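Local structure of PlaB phospholipase (Legionella pneumophila, 6ZTI) at residues B[30-35]-B[272-277]; B[135-140]-B[380-385]; B[342-347]-B[388-393]. The protein acts as a phospholipase of the alpha/beta-hydrolase type, linked to Legionella virulence, whose activity is controlled by NAD(H)-mediated tetramerization. All coordinates share one frame; numbering follows the deposited sequence. Where two conformers were deposited one is given.

Contact 1 lies in the alpha/beta-hydrolase domain, well away from the chain's centre, where loops following strands 16-21 and 257-261 of its parallel sheet meet. Contacts 2 and 3 sit together nearer the centre of the folded chain, their centres about 10 Å apart; the centre of contact 1 is about 27 Å from that of contact 2 and about 34 Å from that of contact 3. Contact 2 joins the loop after strand 123-129 to strand 378-383, which pairs with strand 390-396 of contact 3 in a mixed sheet. Along the chain contact 1 closes before contact 3 opens, whereas contact 2 alternates with each. Both neighbouring strands help form one dinucleotide site.

Contact 1 (B[30-35]-B[272-277])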
loop_
_atom_site.group_PDB
_atom_site.type_symbol
_atom_site.label_atom_id
_atom_site.label_comp_id
_atom_site.label_asym_id
_atom_site.label_seq_id
_atom_site.Cartn_x
_atom_site.Cartn_y
_atom_site.Cartn_z
ATOM N N ASN B 30 -6.845 33.013 -21.398
ATOM C CA ASN B 30 -6.749 32.895 -22.848
ATOM C C ASN B 30 -7.153 31.510 -23.325
ATOM O O ASN B 30 -7.317 31.308 -24.535
ATOM C CB ASN B 30 -5.330 33.231 -23.337
ATOM C CG ASN B 30 -4.261 32.294 -22.785
ATOM O OD1 ASN B 30 -4.555 31.240 -22.230
ATOM N ND2 ASN B 30 -3.002 32.683 -22.951
ATOM N N THR B 31 -7.313 30.561 -22.399
ATOM C CA THR B 31 -7.875 29.256 -22.728
ATOM C C THR B 31 -9.150 29.380 -23.557
ATOM O O THR B 31 -9.469 28.478 -24.340
ATOM C CB THR B 31 -8.152 28.489 -21.429
ATOM O OG1 THR B 31 -8.549 27.140 -21.720
ATOM C CG2 THR B 31 -9.265 29.166 -20.627
ATOM N N TYR B 32 -9.888 30.483 -23.402
ATOM C CA TYR B 32 -11.135 30.699 -24.129
ATOM C C TYR B 32 -10.927 31.213 -25.547
ATOM O O TYR B 32 -11.915 31.404 -26.266
ATOM C CB TYR B 32 -12.034 31.689 -23.372
ATOM C CG TYR B 32 -12.386 31.260 -21.960
ATOM C CD1 TYR B 32 -13.018 30.048 -21.723
ATOM C CD2 TYR B 32 -12.113 32.085 -20.863
ATOM C CE1 TYR B 32 -13.350 29.653 -20.437
ATOM C CE2 TYR B 32 -12.444 31.702 -19.577
ATOM C CZ TYR B 32 -13.066 30.481 -19.375
ATOM O OH TYR B 32 -13.403 30.079 -18.099
ATOM N N GLY B 33 -9.679 31.427 -25.971
ATOM C CA GLY B 33 -9.431 31.966 -27.291
ATOM C C GLY B 33 -9.932 33.397 -27.337
ATOM O O GLY B 33 -9.953 34.101 -26.332
ATOM N N GLU B 34 -10.363 33.825 -28.523
ATOM C CA GLU B 34 -10.998 35.123 -28.689
ATOM C C GLU B 34 -12.517 35.022 -28.812
ATOM O O GLU B 34 -13.167 35.999 -29.204
ATOM C CB GLU B 34 -10.392 35.849 -29.898
ATOM C CG GLU B 34 -8.892 36.112 -29.743
ATOM C CD GLU B 34 -8.299 36.996 -30.843
ATOM O OE1 GLU B 34 -8.717 36.894 -32.019
ATOM O OE2 GLU B 34 -7.401 37.805 -30.518
ATOM N N LEU B 35 -13.102 33.885 -28.433
ATOM C CA LEU B 35 -14.549 33.728 -28.546
ATOM C C LEU B 35 -15.340 34.712 -27.691
ATOM O O LEU B 35 -16.394 35.179 -28.161
ATOM C CB LEU B 35 -14.943 32.288 -28.190
ATOM C CG LEU B 35 -16.448 32.015 -28.237
ATOM C CD1 LEU B 35 -16.967 32.318 -29.636
ATOM C CD2 LEU B 35 -16.785 30.604 -27.817
ATOM N N GLY B 272 -7.713 23.452 -31.251
ATOM C CA GLY B 272 -8.462 23.277 -30.018
ATOM C C GLY B 272 -9.898 23.753 -30.160
ATOM O O GLY B 272 -10.168 24.809 -30.735
ATOM N N ILE B 273 -10.827 22.977 -29.585
ATOM C CA ILE B 273 -12.250 23.222 -29.825
ATOM C C ILE B 273 -12.654 24.656 -29.480
ATOM O O ILE B 273 -13.525 25.227 -30.148
ATOM C CB ILE B 273 -13.109 22.195 -29.068
ATOM C CG1 ILE B 273 -14.596 22.403 -29.379
ATOM C CG2 ILE B 273 -12.869 22.283 -27.573
ATOM C CD1 ILE B 273 -15.471 21.180 -29.086
ATOM N N ILE B 274 -12.043 25.273 -28.457
ATOM C CA ILE B 274 -12.318 26.688 -28.183
ATOM C C ILE B 274 -11.033 27.512 -28.271
ATOM O O ILE B 274 -11.062 28.681 -28.672
ATOM C CB ILE B 274 -13.030 26.887 -26.821
ATOM C CG1 ILE B 274 -13.356 28.377 -26.597
ATOM C CG2 ILE B 274 -12.209 26.332 -25.679
ATOM C CD1 ILE B 274 -14.217 28.684 -25.359
ATOM N N ARG B 275 -9.889 26.905 -27.938
ATOM C CA ARG B 275 -8.636 27.654 -27.912
ATOM C C ARG B 275 -8.266 28.217 -29.281
ATOM O O ARG B 275 -7.628 29.274 -29.360
ATOM C CB ARG B 275 -7.505 26.759 -27.402
ATOM C CG ARG B 275 -6.174 27.489 -27.222
ATOM C CD ARG B 275 -6.217 28.455 -26.043
ATOM N NE ARG B 275 -4.926 29.087 -25.779
ATOM C CZ ARG B 275 -4.513 30.213 -26.349
ATOM N NH1 ARG B 275 -5.282 30.840 -27.233
ATOM N NH2 ARG B 275 -3.322 30.710 -26.033
ATOM N N SER B 276 -8.645 27.537 -30.365
ATOM C CA SER B 276 -8.231 27.934 -31.706
ATOM C C SER B 276 -9.085 29.051 -32.311
ATOM O O SER B 276 -8.765 29.522 -33.411
ATOM C CB SER B 276 -8.248 26.713 -32.631
ATOM O OG SER B 276 -9.565 26.286 -32.926
ATOM N N ILE B 277 -10.120 29.514 -31.612
ATOM C CA ILE B 277 -11.025 30.531 -32.140
ATOM C C ILE B 277 -10.343 31.891 -32.094
ATOM O O ILE B 277 -9.890 32.335 -31.033
ATOM C CB ILE B 277 -12.336 30.555 -31.339
ATOM C CG1 ILE B 277 -13.049 29.210 -31.440
ATOM C CG2 ILE B 277 -13.245 31.667 -31.823
ATOM C CD1 ILE B 277 -14.312 29.134 -30.620
#
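Asn-30 lies against the guanidinium of Arg-275 where two loops of the alpha/beta-hydrolase domain meet: a type II' beta turn from Tyr-32 to Leu-35, leading into helix 35-44, and a type I turn from Ile-274 to Ile-277, ahead of helix 286-296. The side-chain amide and the guanidinium are stacked with their planes 24° apart, ND2 of Asn-30 standing 3.7 Å from NH2 of Arg-275. The carbonyl O of Asn-30 sits over a face of the same guanidinium, off its centre. A bend in the arginine chain (chi2 71°) carries it across this carbonyl and leaves Arg-275 CD 3.4 Å from Asn-30 O. That oxygen also accepts from Gly-33 N, 2.8 Å away, at the end of the 3-10 segment. Asn-30 also packs on Pro-476 of a second subunit.

Thr-31 contributes its backbone, its carbonyl O resting 3.7 Å from CG2 of Ile-274, while its methyl CG2 covers the ring of Tyr-32. The Tyr-32 ring runs alongside Ile-274 and receives the isoleucine CD1 at its edge; its hydroxyl bonds to Gly-58 O. The carbonyl O of Tyr-32 approaches Ile-274 CG1 to 3.4 Å. Gly-33, at positive phi, makes the closest CA pair of the contact, its CA 4.4 Å from the CA of Arg-275 and facing the carbonyl oxygens of Ile-274, Arg-275 and Ile-277. Glu-34, the N-cap of the following helix, ties the turns together through a nearly straight bond from its N to Ile-277 O (3.0 Å, 171° at the hydrogen), and its OE1 accepts from Met-279 N. Leu-35 completes the apolar side of the contact, its CD2 lying 4.0 Å from both Ile-274 CD1 and Ile-277 CD1.

Contact 2 (B[135-140]-B[380-385]). With SND (thionicotinamide-adenine-dinucleotide), chain O.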
loop_
_atom_site.group_PDB
_atom_site.type_symbol
_atom_site.label_atom_id
_atom_site.label_comp_id
_atom_site.label_asym_id
_atom_site.label_seq_id
_atom_site.Cartn_x
_atom_site.Cartn_y
_atom_site.Cartn_z
ATOM N N GLY B 135 -15.953 11.048 -17.577
ATOM C CA GLY B 135 -14.574 10.889 -17.149
ATOM C C GLY B 135 -13.588 10.984 -18.298
ATOM O O GLY B 135 -13.946 11.087 -19.475
ATOM N N SER B 136 -12.308 10.934 -17.924
ATOM C CA SER B 136 -11.180 10.957 -18.848
ATOM C C SER B 136 -10.248 9.802 -18.522
ATOM O O SER B 136 -9.846 9.637 -17.369
ATOM C CB SER B 136 -10.394 12.268 -18.758
ATOM O OG SER B 136 -9.142 12.147 -19.421
ATOM N N ALA B 137 -9.894 9.019 -19.540
ATOM C CA ALA B 137 -8.976 7.906 -19.332
ATOM C C ALA B 137 -7.636 8.374 -18.795
ATOM O O ALA B 137 -6.933 7.598 -18.136
ATOM C CB ALA B 137 -8.785 7.147 -20.645
ATOM N N LEU B 138 -7.278 9.635 -19.044
ATOM C CA LEU B 138 -5.989 10.158 -18.628
ATOM C C LEU B 138 -5.904 10.386 -17.122
ATOM O O LEU B 138 -4.793 10.438 -16.579
ATOM C CB LEU B 138 -5.705 11.473 -19.349
ATOM C CG LEU B 138 -5.367 11.450 -20.838
ATOM C CD1 LEU B 138 -5.227 12.866 -21.348
ATOM C CD2 LEU B 138 -4.081 10.697 -21.053
ATOM N N ALA B 139 -7.044 10.528 -16.437
ATOM C CA ALA B 139 -7.023 10.916 -15.028
ATOM C C ALA B 139 -6.296 9.887 -14.180
ATOM O O ALA B 139 -5.584 10.243 -13.232
ATOM C CB ALA B 139 -8.454 11.111 -14.511
ATOM N N GLN B 140 -6.453 8.608 -14.506
ATOM C CA GLN B 140 -5.797 7.572 -13.724
ATOM C C GLN B 140 -4.279 7.703 -13.786
ATOM O O GLN B 140 -3.597 7.431 -12.792
ATOM C CB GLN B 140 -6.251 6.192 -14.203
ATOM C CG GLN B 140 -5.690 5.068 -13.366
ATOM C CD GLN B 140 -6.379 3.740 -13.617
ATOM O OE1 GLN B 140 -5.866 2.890 -14.339
ATOM N NE2 GLN B 140 -7.546 3.551 -13.006
ATOM N N ASP B 380 -10.047 -0.388 -25.217
ATOM C CA ASP B 380 -9.419 -0.136 -23.924
ATOM C C ASP B 380 -10.218 -0.756 -22.782
ATOM O O ASP B 380 -11.422 -0.982 -22.875
ATOM C CB ASP B 380 -9.270 1.375 -23.675
ATOM C CG ASP B 380 -8.502 1.689 -22.409
ATOM O OD1 ASP B 380 -7.316 1.299 -22.334
ATOM O OD2 ASP B 380 -9.074 2.339 -21.504
ATOM N N ARG B 381 -9.528 -0.979 -21.670
ATOM C CA ARG B 381 -10.195 -1.249 -20.408
ATOM C C ARG B 381 -9.411 -0.585 -19.288
ATOM O O ARG B 381 -8.186 -0.480 -19.338
ATOM C CB ARG B 381 -10.337 -2.762 -20.124
ATOM C CG ARG B 381 -9.028 -3.477 -19.951
ATOM C CD ARG B 381 -9.210 -4.982 -20.046
ATOM N NE ARG B 381 -8.118 -5.725 -19.425
ATOM C CZ ARG B 381 -8.079 -7.057 -19.352
ATOM N NH1 ARG B 381 -9.061 -7.780 -19.868
ATOM N NH2 ARG B 381 -7.072 -7.673 -18.760
ATOM N N GLN B 382 -10.138 -0.155 -18.263
ATOM C CA GLN B 382 -9.542 0.502 -17.113
ATOM C C GLN B 382 -10.350 0.095 -15.897
ATOM O O GLN B 382 -11.572 -0.034 -15.979
ATOM C CB GLN B 382 -9.535 2.038 -17.268
ATOM C CG GLN B 382 -8.280 2.732 -16.741
ATOM C CD GLN B 382 -8.297 4.267 -16.865
ATOM O OE1 GLN B 382 -9.074 4.954 -16.195
ATOM N NE2 GLN B 382 -7.403 4.803 -17.697
ATOM N N ARG B 383 -9.671 -0.129 -14.782
ATOM C CA ARG B 383 -10.342 -0.401 -13.524
ATOM C C ARG B 383 -10.000 0.711 -12.552
ATOM O O ARG B 383 -8.828 1.077 -12.403
ATOM C CB ARG B 383 -9.956 -1.758 -12.918
ATOM C CG ARG B 383 -10.924 -2.180 -11.813
ATOM C CD ARG B 383 -10.611 -3.565 -11.256
ATOM N NE ARG B 383 -9.362 -3.586 -10.502
ATOM C CZ ARG B 383 -8.888 -4.656 -9.874
ATOM N NH1 ARG B 383 -9.562 -5.797 -9.908
ATOM N NH2 ARG B 383 -7.744 -4.581 -9.199
ATOM N N ASN B 384 -11.031 1.253 -11.915
ATOM C CA ASN B 384 -10.854 2.387 -11.023
ATOM C C ASN B 384 -9.980 1.991 -9.838
ATOM O O ASN B 384 -10.144 0.919 -9.243
ATOM C CB ASN B 384 -12.213 2.895 -10.549
ATOM C CG ASN B 384 -12.114 4.214 -9.786
ATOM O OD1 ASN B 384 -11.875 4.232 -8.583
ATOM N ND2 ASN B 384 -12.280 5.319 -10.494
ATOM N N LEU B 385 -9.036 2.865 -9.502
ATOM C CA LEU B 385 -8.091 2.568 -8.432
ATOM C C LEU B 385 -8.683 2.763 -7.046
ATOM O O LEU B 385 -8.177 2.173 -6.086
ATOM C CB LEU B 385 -6.844 3.445 -8.579
ATOM C CG LEU B 385 -6.080 3.311 -9.901
ATOM C CD1 LEU B 385 -4.825 4.196 -9.880
ATOM C CD2 LEU B 385 -5.706 1.872 -10.176
HETATM P PA SND O . -5.237 -4.140 -16.977
HETATM O O1A SND O . -4.854 -2.710 -16.974
HETATM O O2A SND O . -5.683 -4.692 -18.321
HETATM O O5B SND O . -6.424 -4.476 -15.921
HETATM C C5B SND O . -6.406 -3.801 -14.648
HETATM C C4B SND O . -7.246 -4.562 -13.653
HETATM O O4B SND O . -8.596 -4.696 -14.156
HETATM C C3B SND O . -6.770 -5.980 -13.340
HETATM O O3B SND O . -6.958 -6.275 -11.960
HETATM C C2B SND O . -7.666 -6.832 -14.233
HETATM O O2B SND O . -7.845 -8.157 -13.753
HETATM C C1B SND O . -8.971 -6.057 -14.128
HETATM N N9A SND O . -9.885 -6.305 -15.232
HETATM C C8A SND O . -9.737 -5.891 -16.528
HETATM N N7A SND O . -10.631 -6.381 -17.353
HETATM C C5A SND O . -11.426 -7.171 -16.539
HETATM C C6A SND O . -12.516 -8.015 -16.815
HETATM N N6A SND O . -13.067 -8.138 -18.029
HETATM N N1A SND O . -13.039 -8.717 -15.790
HETATM C C2A SND O . -12.530 -8.548 -14.567
HETATM N N3A SND O . -11.517 -7.768 -14.181
HETATM C C4A SND O . -10.992 -7.119 -15.226
HETATM O O3 SND O . -4.023 -5.036 -16.485
HETATM P PN SND O . -3.768 -6.561 -16.078
HETATM O O1N SND O . -4.753 -7.421 -16.771
HETATM O O2N SND O . -3.676 -6.623 -14.603
HETATM O O5D SND O . -2.319 -6.715 -16.752
HETATM C C5D SND O . -1.119 -6.381 -16.015
HETATM C C4D SND O . -0.062 -5.786 -16.928
HETATM O O4D SND O . 0.125 -6.629 -18.092
HETATM C C3D SND O . -0.355 -4.395 -17.492
HETATM O O3D SND O . 0.872 -3.698 -17.731
HETATM C C2D SND O . -1.065 -4.734 -18.802
HETATM O O2D SND O . -1.007 -3.672 -19.745
HETATM C C1D SND O . -0.221 -5.919 -19.255
HETATM N N1N SND O . -1.048 -6.835 -20.150
HETATM C C2N SND O . -1.836 -7.741 -19.547
HETATM C C3N SND O . -2.561 -8.639 -20.302
HETATM C C7N SND O . -3.350 -9.713 -19.641
HETATM S S7N SND O . -3.217 -11.294 -20.135
HETATM N N7N SND O . -4.098 -9.360 -18.615
HETATM C C4N SND O . -2.460 -8.577 -21.688
HETATM C C5N SND O . -1.655 -7.624 -22.283
HETATM C C6N SND O . -0.951 -6.748 -21.492
HETATM O O HOH W 1 -9.156 7.532 -15.713
HETATM O O HOH W 2 -6.869 0.055 -14.942
#
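Gln-140 and Gln-382 reach toward each other from opposite directions and stack their amides, the planes 29° apart. Gln-140 holds CG opposite its backbone N (chi1 -176°) and continues extended, which lays its OE1 3.4 Å from CG of Gln-382 and carries its NE2 on to the strand backbone. There NE2 donates to Arg-383 O at 2.9 Å, from above the carbonyl plane rather than on a lone pair; a further bond, to Glu-167 OE2, helps fix the rotation of the amide. Leu-385 crosses Gln-140 at about a right angle, its CG 3.4 Å from the amide NE2.

Gln-382 sends NE2 to Ala-137 O at 2.9 Å. This bond is nearly straight (169°), lies in the plane of both groups and uses a lone pair of the carbonyl; Tyr-211 OH is a second partner of the same NE2. Two waters add further bridges. One bonds to Gln-382 OE1 at 2.6 Å and links it with Ser-136 O and Gln-140 N; the other accepts from Arg-383 N and donates to Gln-140 OE1.

The arginines of the strand turn instead to the thio-NAD. Arg-381 meets O2A edge-on through NE (2.9 Å), reaches O1N of the second phosphate through NH2, and lays a guanidinium face on adenine N7A. Arg-383, bent at chi3, places its guanidinium face against ribose O3B, with CZ 3.3 Å from that oxygen. NH2 of Arg-381 also bonds Val-208 O of a third subunit. The chemistry thus divides by side: neutral amides and waters bind the strand to the hydrolase loop, while positive charge probably helps hold the diphosphate at a subunit interface, consistent with dinucleotide-dependent tetramerization.

Contact 3 (B[342-347]-B[388-393]); sequences MIIFRL and RGKLTY. With SND (thionicotinamide-adenine-dinucleotide), chain O.
The ring of Phe-345 meets the carbonyl O of Leu-391 at its edge, CD2 lying 3.5 Å from that oxygen, while CG2 of Ile-343 sits over one face, offset toward the rim. Phe-415 adds an edge-to-face ring. Tyr-393 approaches obliquely, its CD1 4.5 Å from Phe-345 CE2, and its far end leads away to the adenine of the thio-NAD. Its hydroxyl accepts a bond from adenine N6A (3.0 Å, 164° at the hydrogen), with N3A of another bound dinucleotide as a further partner. Leu-391 supports the adenine on one face: CD2 is 3.6 Å from C6A, and CD1 lies over the five-membered ring.

Beneath these groups runs an antiparallel ladder, the strand directions 162° apart. Ile-343 with Tyr-393 and Phe-345 with Leu-391 are hydrogen-bonded pairs, each closed by two backbone bonds; the one from Phe-345 N to Leu-391 O is 2.8 Å long. Leu-347 N adds a bond to Gly-389 O at 3.1 Å, continuing the bonding to the residue just before the second strand. Ile-344 with Thr-392 and Arg-346 with Lys-390 form non-hydrogen-bonded pairs whose side chains project to the other face of the sheet, where Trp-174 of helix 171-180 packs.

On that face the aliphatic parts of Arg-346 and Lys-390 run side by side, Arg-346 CG 3.7 Å from Lys-390 CD. The lysine is curled at every torsion from chi2 (-59°) onward, bringing NZ to Gly-169 O, whereas the extended arginine reaches Glu-456 in a salt bridge, so the two cationic ends are engaged by different partners. Methyl CG2 of Thr-392 touches CG of Met-342, 3.6 Å away. The arrangement is an antiparallel strand pair within the mixed sheet, covered by helix 171-180 on one face and forming part of the dinucleotide site on the other.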
loop_
_atom_site.group_PDB
_atom_site.type_symbol
_atom_site.label_atom_id
_atom_site.label_comp_id
_atom_site.label_asym_id
_atom_site.label_seq_id
_atom_site.Cartn_x
_atom_site.Cartn_y
_atom_site.Cartn_z
ATOM N N MET B 342 -18.814 3.191 -24.755
ATOM C CA MET B 342 -18.148 3.024 -23.475
ATOM C C MET B 342 -19.126 2.394 -22.498
ATOM O O MET B 342 -20.296 2.787 -22.430
ATOM C CB MET B 342 -17.629 4.360 -22.952
ATOM C CG MET B 342 -16.671 4.221 -21.814
ATOM S SD MET B 342 -15.695 5.691 -21.534
ATOM C CE MET B 342 -16.666 6.471 -20.260
ATOM N N ILE B 343 -18.660 1.384 -21.791
ATOM C CA ILE B 343 -19.443 0.698 -20.783
ATOM C C ILE B 343 -18.755 0.931 -19.453
ATOM O O ILE B 343 -17.546 0.707 -19.327
ATOM C CB ILE B 343 -19.562 -0.806 -21.074
ATOM C CG1 ILE B 343 -19.972 -1.052 -22.523
ATOM C CG2 ILE B 343 -20.567 -1.439 -20.087
ATOM C CD1 ILE B 343 -20.163 -2.529 -22.845
ATOM N N ILE B 344 -19.507 1.403 -18.470
ATOM C CA ILE B 344 -19.022 1.514 -17.098
ATOM C C ILE B 344 -19.771 0.458 -16.295
ATOM O O ILE B 344 -20.992 0.554 -16.129
ATOM C CB ILE B 344 -19.236 2.919 -16.513
ATOM C CG1 ILE B 344 -18.554 3.974 -17.380
ATOM C CG2 ILE B 344 -18.656 3.006 -15.065
ATOM C CD1 ILE B 344 -18.990 5.406 -17.063
ATOM N N PHE B 345 -19.055 -0.551 -15.807
ATOM C CA PHE B 345 -19.660 -1.603 -14.998
ATOM C C PHE B 345 -19.510 -1.270 -13.525
ATOM O O PHE B 345 -18.441 -0.848 -13.069
ATOM C CB PHE B 345 -19.033 -2.980 -15.246
ATOM C CG PHE B 345 -19.217 -3.515 -16.641
ATOM C CD1 PHE B 345 -20.322 -4.265 -16.973
ATOM C CD2 PHE B 345 -18.242 -3.317 -17.597
ATOM C CE1 PHE B 345 -20.465 -4.765 -18.242
ATOM C CE2 PHE B 345 -18.385 -3.805 -18.867
ATOM C CZ PHE B 345 -19.490 -4.534 -19.190
ATOM N N ARG B 346 -20.597 -1.471 -12.791
ATOM C CA ARG B 346 -20.631 -1.362 -11.344
ATOM C C ARG B 346 -21.111 -2.694 -10.803
ATOM O O ARG B 346 -22.251 -3.093 -11.063
ATOM C CB ARG B 346 -21.558 -0.240 -10.905
ATOM C CG ARG B 346 -21.518 0.002 -9.427
ATOM C CD ARG B 346 -22.658 0.880 -8.989
ATOM N NE ARG B 346 -22.479 1.326 -7.616
ATOM C CZ ARG B 346 -23.466 1.759 -6.846
ATOM N NH1 ARG B 346 -24.708 1.805 -7.320
ATOM N NH2 ARG B 346 -23.206 2.157 -5.611
ATOM N N LEU B 347 -20.246 -3.372 -10.062
ATOM C CA LEU B 347 -20.518 -4.699 -9.523
ATOM C C LEU B 347 -20.755 -4.618 -8.024
ATOM O O LEU B 347 -19.839 -4.286 -7.262
ATOM C CB LEU B 347 -19.349 -5.635 -9.817
ATOM C CG LEU B 347 -19.591 -6.987 -10.480
ATOM C CD1 LEU B 347 -20.944 -7.579 -10.100
ATOM C CD2 LEU B 347 -19.439 -6.850 -11.988
ATOM N N ARG B 388 -12.532 -0.996 -6.905
ATOM C CA ARG B 388 -12.229 -2.051 -7.866
ATOM C C ARG B 388 -13.471 -2.720 -8.433
ATOM O O ARG B 388 -13.351 -3.528 -9.362
ATOM C CB ARG B 388 -11.328 -3.092 -7.219
ATOM C CG ARG B 388 -9.959 -2.541 -6.867
ATOM C CD ARG B 388 -9.169 -3.527 -6.034
ATOM N NE ARG B 388 -9.373 -3.313 -4.603
ATOM C CZ ARG B 388 -8.941 -4.135 -3.655
ATOM N NH1 ARG B 388 -8.290 -5.244 -3.977
ATOM N NH2 ARG B 388 -9.170 -3.850 -2.383
ATOM N N GLY B 389 -14.646 -2.413 -7.909
ATOM C CA GLY B 389 -15.871 -2.844 -8.540
ATOM C C GLY B 389 -16.292 -1.969 -9.697
ATOM O O GLY B 389 -17.420 -2.085 -10.175
ATOM N N LYS B 390 -15.438 -1.050 -10.134
ATOM C CA LYS B 390 -15.758 -0.150 -11.231
ATOM C C LYS B 390 -14.793 -0.418 -12.376
ATOM O O LYS B 390 -13.581 -0.233 -12.232
ATOM C CB LYS B 390 -15.703 1.309 -10.784
ATOM C CG LYS B 390 -16.621 1.611 -9.608
ATOM C CD LYS B 390 -18.094 1.323 -9.871
ATOM C CE LYS B 390 -18.680 2.244 -10.898
ATOM N NZ LYS B 390 -18.725 3.660 -10.440
ATOM N N LEU B 391 -15.338 -0.845 -13.507
ATOM C CA LEU B 391 -14.550 -1.327 -14.632
ATOM C C LEU B 391 -15.115 -0.709 -15.898
ATOM O O LEU B 391 -16.312 -0.830 -16.159
ATOM C CB LEU B 391 -14.585 -2.863 -14.695
ATOM C CG LEU B 391 -13.921 -3.542 -15.890
ATOM C CD1 LEU B 391 -12.413 -3.393 -15.799
ATOM C CD2 LEU B 391 -14.307 -5.001 -15.961
ATOM N N THR B 392 -14.269 -0.038 -16.679
ATOM C CA THR B 392 -14.719 0.661 -17.876
ATOM C C THR B 392 -14.117 0.001 -19.112
ATOM O O THR B 392 -12.891 -0.093 -19.236
ATOM C CB THR B 392 -14.351 2.150 -17.800
ATOM O OG1 THR B 392 -15.028 2.761 -16.687
ATOM C CG2 THR B 392 -14.762 2.857 -19.048
ATOM N N TYR B 393 -14.974 -0.440 -20.022
ATOM C CA TYR B 393 -14.558 -0.944 -21.325
ATOM C C TYR B 393 -14.895 0.082 -22.391
ATOM O O TYR B 393 -15.941 0.728 -22.336
ATOM C CB TYR B 393 -15.258 -2.265 -21.678
ATOM C CG TYR B 393 -14.442 -3.519 -21.393
ATOM C CD1 TYR B 393 -14.096 -3.863 -20.105
ATOM C CD2 TYR B 393 -14.049 -4.358 -22.418
ATOM C CE1 TYR B 393 -13.359 -4.996 -19.839
ATOM C CE2 TYR B 393 -13.309 -5.508 -22.163
ATOM C CZ TYR B 393 -12.978 -5.825 -20.875
ATOM O OH TYR B 393 -12.243 -6.965 -20.617
HETATM P PA SND O . -5.237 -4.140 -16.977
HETATM O O1A SND O . -4.854 -2.710 -16.974
HETATM O O2A SND O . -5.683 -4.692 -18.321
HETATM O O5B SND O . -6.424 -4.476 -15.921
HETATM C C5B SND O . -6.406 -3.801 -14.648
HETATM C C4B SND O . -7.246 -4.562 -13.653
HETATM O O4B SND O . -8.596 -4.696 -14.156
HETATM C C3B SND O . -6.770 -5.980 -13.340
HETATM O O3B SND O . -6.958 -6.275 -11.960
HETATM C C2B SND O . -7.666 -6.832 -14.233
HETATM O O2B SND O . -7.845 -8.157 -13.753
HETATM C C1B SND O . -8.971 -6.057 -14.128
HETATM N N9A SND O . -9.885 -6.305 -15.232
HETATM C C8A SND O . -9.737 -5.891 -16.528
HETATM N N7A SND O . -10.631 -6.381 -17.353
HETATM C C5A SND O . -11.426 -7.171 -16.539
HETATM C C6A SND O . -12.516 -8.015 -16.815
HETATM N N6A SND O . -13.067 -8.138 -18.029
HETATM N N1A SND O . -13.039 -8.717 -15.790
HETATM C C2A SND O . -12.530 -8.548 -14.567
HETATM N N3A SND O . -11.517 -7.768 -14.181
HETATM C C4A SND O . -10.992 -7.119 -15.226
HETATM O O3 SND O . -4.023 -5.036 -16.485
HETATM P PN SND O . -3.768 -6.561 -16.078
HETATM O O1N SND O . -4.753 -7.421 -16.771
HETATM O O2N SND O . -3.676 -6.623 -14.603
HETATM O O5D SND O . -2.319 -6.715 -16.752
HETATM C C5D SND O . -1.119 -6.381 -16.015
HETATM C C4D SND O . -0.062 -5.786 -16.928
HETATM O O4D SND O . 0.125 -6.629 -18.092
HETATM C C3D SND O . -0.355 -4.395 -17.492
HETATM O O3D SND O . 0.872 -3.698 -17.731
HETATM C C2D SND O . -1.065 -4.734 -18.802
HETATM O O2D SND O . -1.007 -3.672 -19.745
HETATM C C1D SND O . -0.221 -5.919 -19.255
HETATM N N1N SND O . -1.048 -6.835 -20.150
HETATM C C2N SND O . -1.836 -7.741 -19.547
HETATM C C3N SND O . -2.561 -8.639 -20.302
HETATM C C7N SND O . -3.350 -9.713 -19.641
HETATM S S7N SND O . -3.217 -11.294 -20.135
HETATM N N7N SND O . -4.098 -9.360 -18.615
HETATM C C4N SND O . -2.460 -8.577 -21.688
HETATM C C5N SND O . -1.655 -7.624 -22.283
HETATM C C6N SND O . -0.951 -6.748 -21.492
#